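Multicopper oxidase (Uncultured bacterium, PDB 4E9X) probably oxidises its substrates one electron at a time at a mononuclear copper and passes the electrons to a copper cluster that reduces oxygen to water. Local coordinates at residues Asp292-Tyr297 against Phe308-Phe313; Gly30-Pro35 against Val170-Phe175. All coordinates share one frame; numbering follows the deposited sequence. Where two conformers were deposited one is given.

Interactions 1 and 2 lie side by side in the interior of the chain, their centres about 9 Å apart, where the loops before and after strand 306-308 meet loops belonging to the two cupredoxin domains. Polar bonds join them directly: Tyr-297 OH lies 2.6 Å from Gly-34 O, and His-310 N lies 2.9 Å from Gln-31 OE1, both probable hydrogen bonds. Asn-171 ND2 of interaction 2 adds a bond to Phe-295 O of interaction 1, and in one of its two conformers Lys-173 NZ bonds to Gly-312 O. Neither contact supplies a copper ligand; the side chain of Val-32 is about 11 Å from a bound copper, so interaction 2 lies near but outside the copper sites.

Interaction 1. Residues Asp292-Tyr297 against Phe308-Phe313; sequences DPNFFY and FDHDGF
His-310 and Asp-292 meet through a His-carboxylate hydrogen bond that ties together two loops of the C-terminal tail, one on each side of strand 306-308. The bond from His-310 NE2 to Asp-292 OD2 is 2.8 Å long and nearly straight, at 168°. It uses the syn lone pair of OD2, and the oxygen lies in the imidazole plane. Both side chains have CG anti to the backbone N (chi1 176° in each), which extends them toward one another from opposite directions. The other oxygen, OD1, closes an Asx turn in its own loop, accepting from Asn-294 N at 2.9 Å, from above the carboxylate plane. Aspartate suits this position because one oxygen shapes the turn while the other holds the histidine through the N-H on NE2.

Packing over the imidazole is two-sided. Asn-294 CB makes a CH-pi contact 3.8 Å from the ring centroid, and the backbone N of Gly-312 lies over the opposite face. The amide of Asn-294 stands steeply to the imidazole, and its ND2 is held by Ser-300 OG. A CB at Gly-312 would come too close to Asp-292 OD2, consistent with glycine at this position.

The aromatic contacts centre on Phe-313. Its edge points at the face of Tyr-297 in a T-shaped pair, centroids 5.1 Å apart and planes at 85°, with CE2 3.6 Å from Tyr-297 CZ. Tyrosine offers this broad face while its hydroxyl bonds to Gly-34 O. The Phe-295 ring adds an apolar contact, CD1 to Phe-313 CE1. The carbonyl of Phe-295, bonded to Asn-171 ND2, also meets the rim of the Phe-313 ring, where O lies 3.1 Å from CZ and near the ring plane.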
ATOM      1  N   ASP A 292      19.764 -23.756  -7.233  1.00 10.25           N
ATOM      2  CA  ASP A 292      19.196 -24.287  -6.001  1.00  9.86           C
ATOM      3  C   ASP A 292      17.699 -24.590  -6.198  1.00  9.69           C
ATOM      4  O   ASP A 292      16.890 -23.664  -6.186  1.00  9.71           O
ATOM      5  CB  ASP A 292      19.359 -23.263  -4.881  1.00 10.43           C
ATOM      6  CG  ASP A 292      18.716 -23.705  -3.605  1.00 10.30           C
ATOM      7  OD1 ASP A 292      18.271 -24.868  -3.500  1.00  9.78           O
ATOM      8  OD2 ASP A 292      18.642 -22.836  -2.662  1.00 10.76           O
ATOM      9  N   PRO A 293      17.315 -25.850  -6.345  1.00  9.52           N
ATOM     10  CA  PRO A 293      15.885 -26.152  -6.601  1.00  9.91           C
ATOM     11  C   PRO A 293      15.005 -25.850  -5.395  1.00  8.98           C
ATOM     12  O   PRO A 293      13.759 -25.908  -5.529  1.00 10.42           O
ATOM     13  CB  PRO A 293      15.863 -27.634  -6.906  1.00 12.03           C
ATOM     14  CG  PRO A 293      17.154 -28.186  -6.365  1.00 16.66           C
ATOM     15  CD  PRO A 293      18.171 -27.051  -6.311  1.00 12.16           C
ATOM     16  N   ASN A 294      15.582 -25.618  -4.215  1.00  8.79           N
ATOM     17  CA  ASN A 294      14.797 -25.362  -3.019  1.00  8.77           C
ATOM     18  C   ASN A 294      14.843 -23.929  -2.531  1.00  7.68           C
ATOM     19  O   ASN A 294      14.476 -23.672  -1.375  1.00  8.67           O
ATOM     20  CB  ASN A 294      15.290 -26.288  -1.876  1.00  9.68           C
ATOM     21  CG  ASN A 294      14.218 -26.555  -0.848  1.00  8.91           C
ATOM     22  OD1 ASN A 294      13.032 -26.704  -1.162  1.00  9.14           O
ATOM     23  ND2 ASN A 294      14.658 -26.674   0.412  1.00  9.88           N
ATOM     24  N   PHE A 295      15.227 -22.997  -3.374  1.00  8.19           N
ATOM     25  CA  PHE A 295      15.323 -21.587  -2.997  1.00  8.04           C
ATOM     26  C   PHE A 295      13.973 -21.021  -2.574  1.00  8.45           C
ATOM     27  O   PHE A 295      13.941 -20.056  -1.824  1.00  8.37           O
ATOM     28  CB  PHE A 295      15.888 -20.805  -4.188  1.00  9.25           C
ATOM     29  CG  PHE A 295      16.023 -19.300  -3.859  1.00  8.42           C
ATOM     30  CD1 PHE A 295      17.038 -18.820  -3.062  1.00  9.47           C
ATOM     31  CD2 PHE A 295      15.074 -18.414  -4.355  1.00  8.50           C
ATOM     32  CE1 PHE A 295      17.118 -17.452  -2.750  1.00  9.64           C
ATOM     33  CE2 PHE A 295      15.127 -17.066  -4.061  1.00  8.69           C
ATOM     34  CZ  PHE A 295      16.148 -16.593  -3.259  1.00  9.62           C
ATOM     35  N   PHE A 296      12.876 -21.590  -3.069  1.00  8.02           N
ATOM     36  CA  PHE A 296      11.537 -21.166  -2.660  1.00  8.03           C
ATOM     37  C   PHE A 296      10.842 -22.234  -1.837  1.00  7.47           C
ATOM     38  O   PHE A 296       9.615 -22.242  -1.719  1.00  7.97           O
ATOM     39  CB  PHE A 296      10.664 -20.830  -3.900  1.00  8.88           C
ATOM     40  CG  PHE A 296      11.267 -19.794  -4.822  1.00  8.07           C
ATOM     41  CD1 PHE A 296      11.210 -18.442  -4.478  1.00  9.11           C
ATOM     42  CD2 PHE A 296      11.900 -20.147  -6.019  1.00  9.24           C
ATOM     43  CE1 PHE A 296      11.725 -17.465  -5.320  1.00  8.44           C
ATOM     44  CE2 PHE A 296      12.412 -19.150  -6.876  1.00  9.03           C
ATOM     45  CZ  PHE A 296      12.348 -17.813  -6.519  1.00  9.69           C
ATOM     46  N   TYR A 297      11.655 -23.128  -1.216  1.00  8.16           N
ATOM     47  CA  TYR A 297      11.131 -24.206  -0.357  1.00  8.26           C
ATOM     48  C   TYR A 297      10.290 -25.205  -1.127  1.00  8.42           C
ATOM     49  O   TYR A 297       9.594 -26.045  -0.553  1.00  9.18           O
ATOM     50  CB  TYR A 297      10.404 -23.686   0.884  1.00  8.88           C
ATOM     51  CG  TYR A 297      11.251 -23.468   2.104  1.00  8.18           C
ATOM     52  CD1 TYR A 297      12.157 -24.410   2.563  1.00  8.60           C
ATOM     53  CD2 TYR A 297      11.084 -22.302   2.856  1.00  8.11           C
ATOM     54  CE1 TYR A 297      12.937 -24.197   3.723  1.00  8.75           C
ATOM     55  CE2 TYR A 297      11.841 -22.066   4.001  1.00  8.37           C
ATOM     56  CZ  TYR A 297      12.754 -23.013   4.431  1.00  8.60           C
ATOM     57  OH  TYR A 297      13.531 -22.827   5.555  1.00  9.19           O
ATOM     58  N   PHE A 308      11.828 -28.238   8.315  1.00 10.28           N
ATOM     59  CA  PHE A 308      12.839 -28.428   7.302  1.00 10.36           C
ATOM     60  C   PHE A 308      13.796 -27.260   7.257  1.00  8.88           C
ATOM     61  O   PHE A 308      13.414 -26.113   7.006  1.00 10.61           O
ATOM     62  CB  PHE A 308      12.206 -28.562   5.875  1.00 10.89           C
ATOM     63  CG  PHE A 308      11.250 -29.720   5.793  1.00 11.61           C
ATOM     64  CD1 PHE A 308      11.697 -30.921   5.250  1.00 13.44           C
ATOM     65  CD2 PHE A 308       9.947 -29.586   6.252  1.00 11.90           C
ATOM     66  CE1 PHE A 308      10.848 -32.009   5.173  1.00 13.41           C
ATOM     67  CE2 PHE A 308       9.133 -30.710   6.201  1.00 14.17           C
ATOM     68  CZ  PHE A 308       9.572 -31.908   5.647  1.00 15.67           C
ATOM     69  N   ASP A 309      15.066 -27.578   7.517  1.00  8.81           N
ATOM     70  CA  ASP A 309      16.158 -26.626   7.286  1.00  9.32           C
ATOM     71  C   ASP A 309      16.505 -26.598   5.798  1.00  8.75           C
ATOM     72  O   ASP A 309      16.089 -27.480   5.023  1.00 10.22           O
ATOM     73  CB  ASP A 309      17.429 -26.949   8.067  1.00 10.21           C
ATOM     74  CG  ASP A 309      17.346 -26.769   9.568  1.00 12.00           C
ATOM     75  OD1 ASP A 309      16.300 -26.405  10.099  1.00 14.86           O
ATOM     76  OD2 ASP A 309      18.380 -27.066  10.243  1.00 18.74           O
ATOM     77  N   HIS A 310      17.252 -25.588   5.393  1.00  8.63           N
ATOM     78  CA  HIS A 310      17.711 -25.562   4.023  1.00  9.35           C
ATOM     79  C   HIS A 310      19.097 -24.916   4.006  1.00  9.65           C
ATOM     80  O   HIS A 310      19.284 -23.751   4.422  1.00 10.10           O
ATOM     81  CB  HIS A 310      16.765 -24.788   3.103  1.00 10.45           C
ATOM     82  CG  HIS A 310      17.312 -24.683   1.698  1.00  9.20           C
ATOM     83  ND1 HIS A 310      17.863 -25.783   1.064  1.00 10.75           N
ATOM     84  CD2 HIS A 310      17.331 -23.623   0.860  1.00  9.23           C
ATOM     85  CE1 HIS A 310      18.231 -25.369  -0.158  1.00  9.72           C
ATOM     86  NE2 HIS A 310      17.941 -24.077  -0.296  1.00  9.87           N
ATOM     87  N   ASP A 311      20.088 -25.683   3.497  1.00  9.23           N
ATOM     88  CA  ASP A 311      21.438 -25.149   3.566  1.00  9.57           C
ATOM     89  C   ASP A 311      21.649 -23.975   2.636  1.00  9.31           C
ATOM     90  O   ASP A 311      22.552 -23.190   2.879  1.00 11.50           O
ATOM     91  CB  ASP A 311      22.493 -26.240   3.299  1.00 10.95           C
ATOM     92  CG  ASP A 311      22.308 -27.036   2.036  1.00 11.83           C
ATOM     93  OD1 ASP A 311      21.615 -26.542   1.105  1.00 14.35           O
ATOM     94  OD2 ASP A 311      22.793 -28.199   1.988  1.00 11.34           O
ATOM     95  N   GLY A 312      20.826 -23.748   1.605  1.00  9.65           N
ATOM     96  CA  GLY A 312      21.001 -22.544   0.770  1.00 10.79           C
ATOM     97  C   GLY A 312      20.688 -21.293   1.545  1.00 10.45           C
ATOM     98  O   GLY A 312      21.027 -20.203   1.087  1.00 17.70           O
ATOM     99  N   PHE A 313      20.025 -21.422   2.700  1.00  8.77           N
ATOM    100  CA  PHE A 313      19.670 -20.244   3.517  1.00  9.78           C
ATOM    101  C   PHE A 313      20.582 -20.107   4.722  1.00  9.89           C
ATOM    102  O   PHE A 313      20.418 -19.149   5.504  1.00 10.29           O
ATOM    103  CB  PHE A 313      18.238 -20.416   4.038  1.00 10.42           C
ATOM    104  CG  PHE A 313      17.180 -20.472   2.936  1.00  8.65           C
ATOM    105  CD1 PHE A 313      17.363 -19.874   1.716  1.00  8.99           C
ATOM    106  CD2 PHE A 313      15.983 -21.113   3.217  1.00  9.23           C
ATOM    107  CE1 PHE A 313      16.321 -19.926   0.799  1.00  9.82           C
ATOM    108  CE2 PHE A 313      14.943 -21.171   2.286  1.00  9.76           C
ATOM    109  CZ  PHE A 313      15.114 -20.536   1.045  1.00  9.11           C
TER

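Interaction 2. Residues Gly30-Pro35 against Val170-Phe175; sequences GQVPGP and VNAKSF
Pro-33 lays its ring across Asn-171 at about a right angle, with CG 3.8 Å from Asn-171 CB and CD 3.6 Å from Asn-171 O. A cis peptide bond precedes this proline, a geometry that proline tolerates well. Beside it, Val-32 turns CG1 anti to its N (chi1 -177°), which sets that methyl 3.8 Å from Ala-172 CB, where a small alanine suits the place. Asn-171 and Ala-172 are the two central residues of a type I' turn, Val-170 to Lys-173, both with positive phi, a conformation asparagine adopts more readily than most residues. The turn leaves strand 167-170 and brings the second cupredoxin domain against the loop between strands 21-28 and 36-40 of the first. With alanine in place of Pro-33, the ring's contacts with Asn-171 would be lost and the cis peptide would probably no longer be maintained. Asn-171 OD1 accepts from Met-143 N, while ND2 donates to Ile-141 O and Phe-295 O. A water between the segments lies 3.0 Å from Val-32 O and 2.8 Å from Asn-171 O and can donate to either. In one of the two lysine conformers it accepts from Lys-173 NZ at 2.7 Å.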
ATOM      1  N   GLY A  30      20.125 -20.950  12.477  1.00 11.40           N
ATOM      2  CA  GLY A  30      21.262 -20.451  11.741  1.00 12.20           C
ATOM      3  C   GLY A  30      20.992 -20.183  10.272  1.00 11.03           C
ATOM      4  O   GLY A  30      21.905 -20.172   9.464  1.00 11.36           O
ATOM      5  N   GLN A  31      19.715 -19.900   9.908  1.00 10.47           N
ATOM      6  CA  GLN A  31      19.438 -19.650   8.489  1.00  9.19           C
ATOM      7  C   GLN A  31      18.380 -18.531   8.392  1.00  9.15           C
ATOM      8  O   GLN A  31      17.601 -18.329   9.338  1.00  9.55           O
ATOM      9  CB  GLN A  31      18.925 -20.909   7.791  1.00  9.58           C
ATOM     10  CG  GLN A  31      17.710 -21.582   8.486  1.00  9.02           C
ATOM     11  CD  GLN A  31      17.174 -22.696   7.595  1.00  9.06           C
ATOM     12  OE1 GLN A  31      17.735 -23.803   7.577  1.00  9.97           O
ATOM     13  NE2 GLN A  31      16.103 -22.414   6.873  1.00  9.32           N
ATOM     14  N   VAL A  32      18.352 -17.865   7.224  1.00  8.84           N
ATOM     15  CA  VAL A  32      17.351 -16.860   6.904  1.00  9.67           C
ATOM     16  C   VAL A  32      16.903 -17.123   5.458  1.00  8.79           C
ATOM     17  O   VAL A  32      17.814 -17.122   4.607  1.00  9.75           O
ATOM     18  CB  VAL A  32      17.807 -15.425   7.025  1.00  9.21           C
ATOM     19  CG1 VAL A  32      16.626 -14.498   6.740  1.00  9.13           C
ATOM     20  CG2 VAL A  32      18.373 -15.162   8.456  1.00 10.14           C
ATOM     21  N   PRO A  33      15.640 -17.362   5.115  1.00  8.89           N
ATOM     22  CA  PRO A  33      14.503 -17.551   6.014  1.00  9.25           C
ATOM     23  C   PRO A  33      14.742 -18.702   7.018  1.00  8.99           C
ATOM     24  O   PRO A  33      15.590 -19.591   6.795  1.00  8.75           O
ATOM     25  CB  PRO A  33      13.426 -18.033   5.049  1.00 10.29           C
ATOM     26  CG  PRO A  33      13.790 -17.492   3.682  1.00  9.75           C
ATOM     27  CD  PRO A  33      15.295 -17.495   3.678  1.00  8.98           C
ATOM     28  N   GLY A  34      14.052 -18.619   8.134  1.00  9.16           N
ATOM     29  CA  GLY A  34      14.076 -19.686   9.117  1.00  9.15           C
ATOM     30  C   GLY A  34      13.511 -20.968   8.494  1.00  8.48           C
ATOM     31  O   GLY A  34      12.951 -21.002   7.382  1.00  8.54           O
ATOM     32  N   PRO A  35      13.636 -22.080   9.238  1.00  8.69           N
ATOM     33  CA  PRO A  35      13.114 -23.384   8.782  1.00  9.35           C
ATOM     34  C   PRO A  35      11.632 -23.333   8.446  1.00  8.60           C
ATOM     35  O   PRO A  35      10.815 -22.628   9.054  1.00  8.90           O
ATOM     36  CB  PRO A  35      13.365 -24.307   9.976  1.00  9.93           C
ATOM     37  CG  PRO A  35      14.516 -23.638  10.662  1.00 15.20           C
ATOM     38  CD  PRO A  35      14.258 -22.147  10.591  1.00  9.79           C
ATOM     39  N   VAL A 170      14.186 -11.277  -1.938  1.00  7.64           N
ATOM     40  CA  VAL A 170      13.252 -12.360  -1.710  1.00  7.65           C
ATOM     41  C   VAL A 170      14.051 -13.495  -1.085  1.00  7.27           C
ATOM     42  O   VAL A 170      15.138 -13.845  -1.572  1.00  8.11           O
ATOM     43  CB  VAL A 170      12.519 -12.781  -3.013  1.00  8.26           C
ATOM     44  CG1 VAL A 170      13.472 -13.099  -4.157  1.00 10.47           C
ATOM     45  CG2 VAL A 170      11.591 -14.002  -2.728  1.00  9.95           C
ATOM     46  N   ASN A 171      13.545 -14.073  -0.012  1.00  7.05           N
ATOM     47  CA  ASN A 171      14.205 -15.170   0.732  1.00  8.83           C
ATOM     48  C   ASN A 171      15.647 -14.810   1.030  1.00  7.87           C
ATOM     49  O   ASN A 171      16.549 -15.645   0.884  1.00  8.79           O
ATOM     50  CB  ASN A 171      14.073 -16.496  -0.010  1.00  8.23           C
ATOM     51  CG  ASN A 171      12.603 -16.903  -0.078  1.00  7.49           C
ATOM     52  OD1 ASN A 171      11.773 -16.286   0.571  1.00  8.38           O
ATOM     53  ND2 ASN A 171      12.265 -17.907  -0.900  1.00  8.56           N
ATOM     54  N   ALA A 172      15.843 -13.554   1.446  1.00  7.70           N
ATOM     55  CA  ALA A 172      17.136 -13.027   1.934  1.00  9.01           C
ATOM     56  C   ALA A 172      18.239 -12.979   0.878  1.00  8.43           C
ATOM     57  O   ALA A 172      19.406 -12.833   1.255  1.00 10.38           O
ATOM     58  CB  ALA A 172      17.611 -13.758   3.189  1.00 10.48           C
ATOM     59  N   LYS A 173      17.909 -13.001  -0.414  1.00  8.21           N
ATOM     60  CA  LYS A 173      18.918 -12.715  -1.436  0.50  8.71           C
ATOM     61  C   LYS A 173      18.386 -11.641  -2.378  1.00  9.07           C
ATOM     62  O   LYS A 173      17.204 -11.529  -2.675  1.00  8.76           O
ATOM     63  CB  LYS A 173      19.331 -14.003  -2.178  0.50 12.21           C
ATOM     64  CG  LYS A 173      19.597 -15.173  -1.217  0.50 12.32           C
ATOM     65  CD  LYS A 173      20.525 -16.268  -1.704  0.50 15.44           C
ATOM     66  CE  LYS A 173      20.424 -17.520  -0.823  0.50 11.96           C
ATOM     67  NZ  LYS A 173      21.167 -17.320   0.459  0.50 11.26           N
ATOM     68  N   SER A 174      19.352 -10.853  -2.848  1.00  9.40           N
ATOM     69  CA  SER A 174      19.161  -9.803  -3.844  1.00  9.57           C
ATOM     70  C   SER A 174      19.713 -10.269  -5.200  1.00  9.87           C
ATOM     71  O   SER A 174      20.845 -10.791  -5.251  1.00  9.82           O
ATOM     72  CB  SER A 174      19.904  -8.568  -3.325  1.00 10.64           C
ATOM     73  OG  SER A 174      19.952  -7.501  -4.294  1.00 10.79           O
ATOM     74  N   PHE A 175      18.942 -10.103  -6.270  1.00  9.45           N
ATOM     75  CA  PHE A 175      19.389 -10.442  -7.600  1.00 10.30           C
ATOM     76  C   PHE A 175      20.765  -9.838  -7.858  1.00 10.94           C
ATOM     77  O   PHE A 175      20.958  -8.650  -7.562  1.00 11.66           O
ATOM     78  CB  PHE A 175      18.360  -9.874  -8.599  1.00 10.20           C
ATOM     79  CG  PHE A 175      18.735 -10.239 -10.042  1.00 10.82           C
ATOM     80  CD1 PHE A 175      18.274 -11.422 -10.607  1.00 11.44           C
ATOM     81  CD2 PHE A 175      19.537  -9.409 -10.799  1.00 13.14           C
ATOM     82  CE1 PHE A 175      18.650 -11.776 -11.909  1.00 12.18           C
ATOM     83  CE2 PHE A 175      19.914  -9.770 -12.077  1.00 16.02           C
ATOM     84  CZ  PHE A 175      19.485 -10.955 -12.648  1.00 15.09           C
TER
HETATM   85  O   HOH W   1      18.870 -16.872   1.802  0.50  9.44           O